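PDB 5FQ8: outer membrane protein Omp121 from Bacteroides thetaiotaomicron, which probably imports nutrients across the bacterial outer membrane as a calcium-binding member of the TonB-dependent receptor family. Local coordinates for residues Thr187-Gln195 with Phe939-Asp950; Ser74-Ser85 with Pro951-Asp959. All blocks are in the same frame, centred on the assembly; numbering follows the deposited sequence.

Contact 1 (Thr187-Gln195 with Phe939-Asp950); sequences TVLRLPEFQ and FVWTPSSNTFID
Val940 CG1 lies over one face of the Arg190 guanidinium, set toward its rim. Thr942 OG1 meets the same group at its edge. It accepts from NH2 at 2.9 Å, 21° out of the guanidinium plane, and weakly from NH1. The same hydroxyl donates to Asn946 O at 2.8 Å. Arg190 NH1 also comes within 2.9 Å of Ile949 O, obliquely to the plane. The Phe948 ring takes Pro192 CB at its edge, 4.4 Å from CD1, and Thr947 OG1 over one face, offset toward the rim. The segments take in the ends of strands 177-188 and 928-941 of the TonB-dependent receptor barrel and the loops that follow. Strand 973-983 pairs with both strands, so the contact joins the ends and loops of two barrel strands that flank a third. Asn946 shapes its loop as an Asx turn. Its CG is anti to the backbone N (chi1 167°), and OD1 accepts from both Phe948 N and Ile949 N. Glu193 N donates to Thr947 O at 3.0 Å, and Pro192 CA adds a CA-H...O contact to that oxygen. Glu193 OE1 passes Thr947 CG2 at 3.7 Å and is hydrogen-bonded to a polar side chain on the chain of another protein. Leu189 CD2 packs on Val940 CG1 at 4.0 Å.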
loop_
_atom_site.group_PDB
_atom_site.type_symbol
_atom_site.label_atom_id
_atom_site.label_comp_id
_atom_site.label_asym_id
_atom_site.label_seq_id
_atom_site.Cartn_x
_atom_site.Cartn_y
_atom_site.Cartn_z
ATOM N N THR B 187 -21.946 -29.461 11.764
ATOM C CA THR B 187 -21.495 -30.380 10.735
ATOM C C THR B 187 -22.153 -30.046 9.400
ATOM O O THR B 187 -23.180 -29.368 9.331
ATOM C CB THR B 187 -21.800 -31.820 11.082
ATOM O OG1 THR B 187 -23.216 -31.984 11.116
ATOM C CG2 THR B 187 -21.203 -32.175 12.402
ATOM N N VAL B 188 -21.556 -30.565 8.329
ATOM C CA VAL B 188 -21.929 -30.155 6.981
ATOM C C VAL B 188 -23.281 -30.743 6.601
ATOM O O VAL B 188 -23.548 -31.927 6.822
ATOM C CB VAL B 188 -20.827 -30.564 5.993
ATOM C CG1 VAL B 188 -20.602 -32.053 6.049
ATOM C CG2 VAL B 188 -21.179 -30.114 4.614
ATOM N N LEU B 189 -24.137 -29.910 6.009
ATOM C CA LEU B 189 -25.567 -30.183 5.876
ATOM C C LEU B 189 -25.954 -30.812 4.554
ATOM O O LEU B 189 -26.776 -31.730 4.535
ATOM C CB LEU B 189 -26.369 -28.895 6.043
ATOM C CG LEU B 189 -27.867 -29.012 5.791
ATOM C CD1 LEU B 189 -28.472 -29.917 6.815
ATOM C CD2 LEU B 189 -28.530 -27.660 5.842
ATOM N N ARG B 190 -25.412 -30.305 3.448
ATOM C CA ARG B 190 -25.764 -30.790 2.117
ATOM C C ARG B 190 -24.571 -30.522 1.217
ATOM O O ARG B 190 -24.177 -29.370 1.028
ATOM C CB ARG B 190 -27.041 -30.112 1.609
ATOM C CG ARG B 190 -27.044 -29.602 0.179
ATOM C CD ARG B 190 -27.573 -30.627 -0.823
ATOM N NE ARG B 190 -28.933 -31.079 -0.538
ATOM C CZ ARG B 190 -30.030 -30.525 -1.040
ATOM N NH1 ARG B 190 -29.925 -29.488 -1.849
ATOM N NH2 ARG B 190 -31.227 -31.008 -0.734
ATOM N N LEU B 191 -23.957 -31.577 0.738
ATOM C CA LEU B 191 -22.971 -31.506 -0.317
ATOM C C LEU B 191 -23.613 -31.982 -1.603
ATOM O O LEU B 191 -24.640 -32.662 -1.570
ATOM C CB LEU B 191 -21.754 -32.374 0.012
ATOM C CG LEU B 191 -20.931 -31.950 1.225
ATOM C CD1 LEU B 191 -19.939 -33.021 1.589
ATOM C CD2 LEU B 191 -20.219 -30.656 0.946
ATOM N N PRO B 192 -23.066 -31.625 -2.757
ATOM C CA PRO B 192 -23.687 -32.063 -4.004
ATOM C C PRO B 192 -23.649 -33.572 -4.124
ATOM O O PRO B 192 -22.707 -34.230 -3.684
ATOM C CB PRO B 192 -22.831 -31.381 -5.071
ATOM C CG PRO B 192 -22.248 -30.222 -4.383
ATOM C CD PRO B 192 -21.951 -30.704 -3.020
ATOM N N GLU B 193 -24.696 -34.126 -4.701
ATOM C CA GLU B 193 -24.727 -35.560 -4.905
ATOM C C GLU B 193 -23.842 -35.909 -6.084
ATOM O O GLU B 193 -23.988 -35.352 -7.170
ATOM C CB GLU B 193 -26.151 -36.039 -5.134
ATOM C CG GLU B 193 -26.254 -37.517 -5.367
ATOM C CD GLU B 193 -27.643 -37.947 -5.667
ATOM O OE1 GLU B 193 -28.527 -37.080 -5.719
ATOM O OE2 GLU B 193 -27.848 -39.154 -5.852
ATOM N N PHE B 194 -22.932 -36.835 -5.862
ATOM C CA PHE B 194 -21.871 -37.138 -6.800
ATOM C C PHE B 194 -22.152 -38.413 -7.559
ATOM O O PHE B 194 -22.915 -39.265 -7.123
ATOM C CB PHE B 194 -20.540 -37.291 -6.074
ATOM C CG PHE B 194 -20.118 -36.075 -5.357
ATOM C CD1 PHE B 194 -19.821 -34.925 -6.058
ATOM C CD2 PHE B 194 -20.019 -36.066 -3.984
ATOM C CE1 PHE B 194 -19.440 -33.792 -5.405
ATOM C CE2 PHE B 194 -19.620 -34.936 -3.327
ATOM C CZ PHE B 194 -19.336 -33.794 -4.035
ATOM N N GLN B 195 -21.502 -38.530 -8.701
ATOM C CA GLN B 195 -21.418 -39.776 -9.428
ATOM C C GLN B 195 -20.243 -40.563 -8.870
ATOM O O GLN B 195 -19.194 -39.997 -8.603
ATOM C CB GLN B 195 -21.240 -39.483 -10.915
ATOM C CG GLN B 195 -20.359 -40.463 -11.649
ATOM C CD GLN B 195 -18.931 -40.017 -11.722
ATOM O OE1 GLN B 195 -18.030 -40.830 -11.676
ATOM N NE2 GLN B 195 -18.715 -38.722 -11.838
ATOM N N PHE B 939 -32.248 -29.856 8.540
ATOM C CA PHE B 939 -32.454 -30.685 7.364
ATOM C C PHE B 939 -33.125 -29.826 6.312
ATOM O O PHE B 939 -33.985 -29.016 6.638
ATOM C CB PHE B 939 -33.304 -31.906 7.715
ATOM C CG PHE B 939 -33.142 -33.046 6.777
ATOM C CD1 PHE B 939 -33.812 -33.059 5.564
ATOM C CD2 PHE B 939 -32.330 -34.112 7.106
ATOM C CE1 PHE B 939 -33.677 -34.114 4.685
ATOM C CE2 PHE B 939 -32.184 -35.177 6.235
ATOM C CZ PHE B 939 -32.863 -35.178 5.017
ATOM N N VAL B 940 -32.718 -29.982 5.059
ATOM C CA VAL B 940 -33.253 -29.167 3.976
ATOM C C VAL B 940 -33.747 -30.088 2.874
ATOM O O VAL B 940 -33.091 -31.078 2.544
ATOM C CB VAL B 940 -32.209 -28.158 3.466
ATOM C CG1 VAL B 940 -31.006 -28.881 2.951
ATOM C CG2 VAL B 940 -32.808 -27.243 2.442
ATOM N N TRP B 941 -34.932 -29.795 2.355
ATOM C CA TRP B 941 -35.555 -30.566 1.288
ATOM C C TRP B 941 -35.698 -29.667 0.075
ATOM O O TRP B 941 -36.334 -28.612 0.155
ATOM C CB TRP B 941 -36.931 -31.100 1.702
ATOM C CG TRP B 941 -36.940 -32.157 2.758
ATOM C CD1 TRP B 941 -36.826 -33.501 2.577
ATOM C CD2 TRP B 941 -37.098 -31.954 4.158
ATOM N NE1 TRP B 941 -36.892 -34.147 3.781
ATOM C CE2 TRP B 941 -37.061 -33.216 4.770
ATOM C CE3 TRP B 941 -37.263 -30.825 4.957
ATOM C CZ2 TRP B 941 -37.181 -33.379 6.144
ATOM C CZ3 TRP B 941 -37.384 -30.991 6.323
ATOM C CH2 TRP B 941 -37.338 -32.256 6.902
ATOM N N THR B 942 -35.126 -30.088 -1.039
ATOM C CA THR B 942 -35.187 -29.338 -2.279
ATOM C C THR B 942 -35.866 -30.167 -3.353
ATOM O O THR B 942 -35.890 -31.396 -3.268
ATOM C CB THR B 942 -33.784 -28.941 -2.750
ATOM O OG1 THR B 942 -32.955 -30.109 -2.823
ATOM C CG2 THR B 942 -33.193 -27.953 -1.788
ATOM N N PRO B 943 -36.439 -29.524 -4.367
ATOM C CA PRO B 943 -37.012 -30.259 -5.489
ATOM C C PRO B 943 -36.014 -31.185 -6.156
ATOM O O PRO B 943 -34.803 -31.005 -6.066
ATOM C CB PRO B 943 -37.443 -29.145 -6.443
ATOM C CG PRO B 943 -37.779 -28.035 -5.556
ATOM C CD PRO B 943 -36.801 -28.102 -4.420
ATOM N N SER B 944 -36.558 -32.184 -6.846
ATOM C CA SER B 944 -35.805 -33.186 -7.590
ATOM C C SER B 944 -34.619 -32.616 -8.359
ATOM O O SER B 944 -33.557 -33.240 -8.437
ATOM C CB SER B 944 -36.748 -33.893 -8.559
ATOM O OG SER B 944 -36.040 -34.733 -9.442
ATOM N N SER B 945 -34.788 -31.420 -8.918
ATOM C CA SER B 945 -33.835 -30.898 -9.880
ATOM C C SER B 945 -32.612 -30.277 -9.234
ATOM O O SER B 945 -31.624 -30.014 -9.923
ATOM C CB SER B 945 -34.517 -29.856 -10.735
ATOM O OG SER B 945 -35.009 -28.824 -9.915
ATOM N N ASN B 946 -32.658 -30.008 -7.953
ATOM C CA ASN B 946 -31.556 -29.382 -7.246
ATOM C C ASN B 946 -31.009 -30.423 -6.292
ATOM O O ASN B 946 -31.600 -30.692 -5.249
ATOM C CB ASN B 946 -32.033 -28.134 -6.524
ATOM C CG ASN B 946 -31.034 -27.605 -5.540
ATOM O OD1 ASN B 946 -29.941 -28.126 -5.390
ATOM N ND2 ASN B 946 -31.410 -26.549 -4.857
ATOM N N THR B 947 -29.888 -31.014 -6.652
ATOM C CA THR B 947 -29.186 -31.913 -5.761
ATOM C C THR B 947 -27.851 -31.331 -5.359
ATOM O O THR B 947 -26.903 -32.071 -5.101
ATOM C CB THR B 947 -28.970 -33.266 -6.416
ATOM O OG1 THR B 947 -28.259 -33.066 -7.632
ATOM C CG2 THR B 947 -30.283 -33.931 -6.716
ATOM N N PHE B 948 -27.758 -30.008 -5.323
ATOM C CA PHE B 948 -26.453 -29.379 -5.244
ATOM C C PHE B 948 -26.262 -28.514 -4.013
ATOM O O PHE B 948 -25.264 -28.679 -3.314
ATOM C CB PHE B 948 -26.200 -28.563 -6.522
ATOM C CG PHE B 948 -26.532 -29.301 -7.768
ATOM C CD1 PHE B 948 -25.840 -30.438 -8.115
ATOM C CD2 PHE B 948 -27.554 -28.877 -8.572
ATOM C CE1 PHE B 948 -26.160 -31.125 -9.238
ATOM C CE2 PHE B 948 -27.877 -29.563 -9.688
ATOM C CZ PHE B 948 -27.175 -30.686 -10.033
ATOM N N ILE B 949 -27.171 -27.590 -3.726
ATOM C CA ILE B 949 -26.926 -26.591 -2.700
ATOM C C ILE B 949 -28.097 -26.443 -1.744
ATOM O O ILE B 949 -29.248 -26.726 -2.080
ATOM C CB ILE B 949 -26.642 -25.217 -3.316
ATOM C CG1 ILE B 949 -27.841 -24.777 -4.139
ATOM C CG2 ILE B 949 -25.422 -25.257 -4.150
ATOM C CD1 ILE B 949 -27.842 -23.314 -4.442
ATOM N N ASP B 950 -27.789 -25.970 -0.548
ATOM C CA ASP B 950 -28.796 -25.364 0.301
ATOM C C ASP B 950 -28.976 -23.969 -0.259
ATOM O O ASP B 950 -28.063 -23.151 -0.165
ATOM C CB ASP B 950 -28.361 -25.354 1.767
ATOM C CG ASP B 950 -29.180 -24.406 2.630
ATOM O OD1 ASP B 950 -30.148 -23.792 2.164
ATOM O OD2 ASP B 950 -28.844 -24.274 3.812
#

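Contact 2 (Ser74-Ser85 with Pro951-Asp959); sequences SSTSSDPGASNS and PEMTSFGND
Ser75 holds Glu952 OE2 by two hydrogen bonds. Ser75 N reaches the anti lone pair at 2.8 Å, and the bond is almost straight (176°). Ser75 OG donates at 3.0 Å from above the carboxylate plane. Its first torsion (chi1 64°) sets OG between the backbone N and the carbonyl carbon, near the same oxygen. The other carboxylate oxygen, OE1, makes salt bridges to Lys906 and Arg908 of strand 899-915. An alanine here would probably leave Ser75 N and OG without their shared acceptor and take from Arg908 its carboxylate mate, while Lys906 would keep Asp950. Further polar contacts use the main chain. Thr954 N donates to Thr76 O at 3.0 Å. Ser85 OG donates to Asn958 O at 2.8 Å, from above its carbonyl plane. The Asn958 ND2 bond to Asn84 O is straight but weak. Segment 74-85 is the loop end of the hairpin formed by strands 71-75 and 84-88, in the plug domain that fills the barrel in this family. A type II turn, Asp79 to Ala82, lies in its loop. Segment 951-959, part of the loop that follows barrel strand 928-941, runs against this hairpin. Apolar contact is slight: Thr76 CG2 meets Asn958 CB at 3.8 Å, and Thr76 CB meets Thr954 CG2 at 4.0 Å.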
loop_
_atom_site.group_PDB
_atom_site.type_symbol
_atom_site.label_atom_id
_atom_site.label_comp_id
_atom_site.label_asym_id
_atom_site.label_seq_id
_atom_site.Cartn_x
_atom_site.Cartn_y
_atom_site.Cartn_z
ATOM N N SER B 74 -32.551 -14.220 5.912
ATOM C CA SER B 74 -31.672 -15.255 5.394
ATOM C C SER B 74 -30.234 -14.949 5.775
ATOM O O SER B 74 -29.842 -13.785 5.889
ATOM C CB SER B 74 -31.789 -15.383 3.875
ATOM O OG SER B 74 -33.099 -15.710 3.466
ATOM N N SER B 75 -29.458 -15.999 5.975
ATOM C CA SER B 75 -28.040 -15.852 6.239
ATOM C C SER B 75 -27.268 -15.952 4.940
ATOM O O SER B 75 -27.663 -16.669 4.023
ATOM C CB SER B 75 -27.574 -16.931 7.195
ATOM O OG SER B 75 -27.734 -18.195 6.587
ATOM N N THR B 76 -26.157 -15.232 4.866
ATOM C CA THR B 76 -25.368 -15.263 3.646
ATOM C C THR B 76 -24.694 -16.607 3.456
ATOM O O THR B 76 -24.597 -17.093 2.331
ATOM C CB THR B 76 -24.325 -14.148 3.642
ATOM O OG1 THR B 76 -23.336 -14.378 4.659
ATOM C CG2 THR B 76 -24.989 -12.804 3.858
ATOM N N SER B 77 -24.237 -17.223 4.523
ATOM C CA SER B 77 -23.644 -18.543 4.429
ATOM C C SER B 77 -23.539 -19.112 5.832
ATOM O O SER B 77 -23.923 -18.477 6.813
ATOM C CB SER B 77 -22.281 -18.501 3.745
ATOM O OG SER B 77 -21.286 -17.926 4.580
ATOM N N SER B 78 -22.998 -20.315 5.915
ATOM C CA SER B 78 -22.748 -20.962 7.185
ATOM C C SER B 78 -21.421 -20.549 7.793
ATOM O O SER B 78 -21.041 -21.078 8.837
ATOM C CB SER B 78 -22.793 -22.478 7.015
ATOM O OG SER B 78 -24.123 -22.973 7.151
ATOM N N ASP B 79 -20.726 -19.638 7.188
ATOM C CA ASP B 79 -19.422 -19.275 7.690
ATOM C C ASP B 79 -19.595 -18.412 8.926
ATOM O O ASP B 79 -20.411 -17.493 8.920
ATOM C CB ASP B 79 -18.627 -18.528 6.627
ATOM C CG ASP B 79 -18.446 -19.326 5.381
ATOM O OD1 ASP B 79 -17.500 -20.137 5.343
ATOM O OD2 ASP B 79 -19.252 -19.145 4.453
ATOM N N PRO B 80 -18.836 -18.659 9.981
ATOM C CA PRO B 80 -19.035 -17.920 11.221
ATOM C C PRO B 80 -18.819 -16.435 11.028
ATOM O O PRO B 80 -17.959 -16.005 10.261
ATOM C CB PRO B 80 -17.989 -18.531 12.152
ATOM C CG PRO B 80 -17.825 -19.898 11.664
ATOM C CD PRO B 80 -17.897 -19.772 10.170
ATOM N N GLY B 81 -19.643 -15.654 11.709
ATOM C CA GLY B 81 -19.525 -14.225 11.663
ATOM C C GLY B 81 -20.099 -13.568 10.444
ATOM O O GLY B 81 -19.952 -12.356 10.303
ATOM N N ALA B 82 -20.757 -14.311 9.565
ATOM C CA ALA B 82 -21.216 -13.760 8.305
ATOM C C ALA B 82 -22.491 -12.947 8.494
ATOM O O ALA B 82 -23.061 -12.877 9.580
ATOM C CB ALA B 82 -21.416 -14.881 7.303
ATOM N N SER B 83 -22.940 -12.301 7.428
ATOM C CA SER B 83 -24.034 -11.354 7.557
ATOM C C SER B 83 -25.391 -12.048 7.496
ATOM O O SER B 83 -25.505 -13.224 7.164
ATOM C CB SER B 83 -23.940 -10.299 6.472
ATOM O OG SER B 83 -22.777 -9.532 6.641
ATOM N N ASN B 84 -26.430 -11.291 7.835
ATOM C CA ASN B 84 -27.806 -11.743 7.763
ATOM C C ASN B 84 -28.626 -10.750 6.964
ATOM O O ASN B 84 -28.607 -9.550 7.237
ATOM C CB ASN B 84 -28.421 -11.910 9.149
ATOM C CG ASN B 84 -27.707 -12.949 9.981
ATOM O OD1 ASN B 84 -27.766 -14.145 9.702
ATOM N ND2 ASN B 84 -27.030 -12.496 11.020
ATOM N N SER B 85 -29.370 -11.259 6.006
ATOM C CA SER B 85 -30.243 -10.431 5.200
ATOM C C SER B 85 -31.631 -10.397 5.814
ATOM O O SER B 85 -32.085 -11.384 6.390
ATOM C CB SER B 85 -30.305 -10.970 3.780
ATOM O OG SER B 85 -31.194 -10.200 3.018
ATOM N N PRO B 951 -30.109 -23.667 -0.842
ATOM C CA PRO B 951 -30.307 -22.364 -1.479
ATOM C C PRO B 951 -30.073 -21.142 -0.607
ATOM O O PRO B 951 -30.173 -20.026 -1.121
ATOM C CB PRO B 951 -31.771 -22.427 -1.900
ATOM C CG PRO B 951 -32.006 -23.826 -2.160
ATOM C CD PRO B 951 -31.191 -24.591 -1.182
ATOM N N GLU B 952 -29.786 -21.302 0.682
ATOM C CA GLU B 952 -29.569 -20.148 1.541
ATOM C C GLU B 952 -28.089 -19.775 1.506
ATOM O O GLU B 952 -27.337 -19.961 2.463
ATOM C CB GLU B 952 -30.040 -20.441 2.955
ATOM C CG GLU B 952 -30.333 -19.196 3.747
ATOM C CD GLU B 952 -30.777 -19.468 5.158
ATOM O OE1 GLU B 952 -31.221 -20.594 5.432
ATOM O OE2 GLU B 952 -30.672 -18.545 5.988
ATOM N N MET B 953 -27.681 -19.221 0.367
ATOM C CA MET B 953 -26.274 -19.070 0.022
ATOM C C MET B 953 -26.072 -17.859 -0.872
ATOM O O MET B 953 -26.819 -17.671 -1.833
ATOM C CB MET B 953 -25.763 -20.291 -0.733
ATOM C CG MET B 953 -24.932 -21.244 0.031
ATOM S SD MET B 953 -24.480 -22.506 -1.131
ATOM C CE MET B 953 -23.548 -23.584 -0.087
ATOM N N THR B 954 -25.028 -17.077 -0.600
ATOM C CA THR B 954 -24.599 -16.079 -1.574
ATOM C C THR B 954 -23.104 -15.847 -1.502
ATOM O O THR B 954 -22.425 -16.261 -0.569
ATOM C CB THR B 954 -25.301 -14.745 -1.393
ATOM O OG1 THR B 954 -25.191 -14.009 -2.602
ATOM C CG2 THR B 954 -24.667 -13.949 -0.292
ATOM N N SER B 955 -22.601 -15.163 -2.518
ATOM C CA SER B 955 -21.253 -14.626 -2.516
ATOM C C SER B 955 -21.266 -13.146 -2.789
ATOM O O SER B 955 -20.212 -12.553 -2.995
ATOM C CB SER B 955 -20.382 -15.326 -3.544
ATOM O OG SER B 955 -20.040 -16.603 -3.073
ATOM N N PHE B 956 -22.427 -12.538 -2.763
ATOM C CA PHE B 956 -22.598 -11.181 -3.220
ATOM C C PHE B 956 -23.390 -10.371 -2.211
ATOM O O PHE B 956 -24.086 -9.429 -2.566
ATOM C CB PHE B 956 -23.252 -11.193 -4.598
ATOM C CG PHE B 956 -22.592 -12.146 -5.546
ATOM C CD1 PHE B 956 -21.403 -11.814 -6.151
ATOM C CD2 PHE B 956 -23.128 -13.388 -5.782
ATOM C CE1 PHE B 956 -20.774 -12.686 -6.991
ATOM C CE2 PHE B 956 -22.506 -14.267 -6.621
ATOM C CZ PHE B 956 -21.321 -13.918 -7.233
ATOM N N GLY B 957 -23.290 -10.729 -0.949
ATOM C CA GLY B 957 -23.779 -9.876 0.109
ATOM C C GLY B 957 -25.194 -10.171 0.555
ATOM O O GLY B 957 -25.880 -11.069 0.071
ATOM N N ASN B 958 -25.638 -9.378 1.516
ATOM C CA ASN B 958 -26.905 -9.615 2.173
ATOM C C ASN B 958 -28.015 -8.732 1.651
ATOM O O ASN B 958 -29.024 -8.580 2.330
ATOM C CB ASN B 958 -26.747 -9.390 3.668
ATOM C CG ASN B 958 -26.537 -7.939 4.008
ATOM O OD1 ASN B 958 -26.003 -7.185 3.221
ATOM N ND2 ASN B 958 -26.965 -7.540 5.185
ATOM N N ASP B 959 -27.849 -8.111 0.490
ATOM C CA ASP B 959 -28.960 -7.331 -0.027
ATOM C C ASP B 959 -29.330 -7.785 -1.430
ATOM O O ASP B 959 -29.242 -8.975 -1.746
ATOM C CB ASP B 959 -28.638 -5.846 0.001
ATOM C CG ASP B 959 -29.871 -5.007 0.139
ATOM O OD1 ASP B 959 -30.645 -4.959 -0.821
ATOM O OD2 ASP B 959 -30.101 -4.416 1.204
#

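Residues 939-950 and 951-959 are consecutive parts of one chain path, which leaves barrel strand 928-941 and turns inward. The centre of contact 1 lies about 20 Å from the centre of the chain, and that of contact 2 about 4 Å. Contact 1 joins parts of the barrel to each other; contact 2 joins the path to the plug. Both are only partly buried. Contact 1 is touched by another protein's chain, whereas no other chain of the assembly reaches contact 2. Contact 1 mixes an arginine and a threonine with apolar side chains. Contact 2 relies on serine hydroxyls, a carboxylate, an asparagine and main-chain groups. Lys906 connects them through salt bridges to Asp950 and Glu952. Asp950 OD1 also accepts from Glu952 N. Pro951 packs against Thr942 and Asn946.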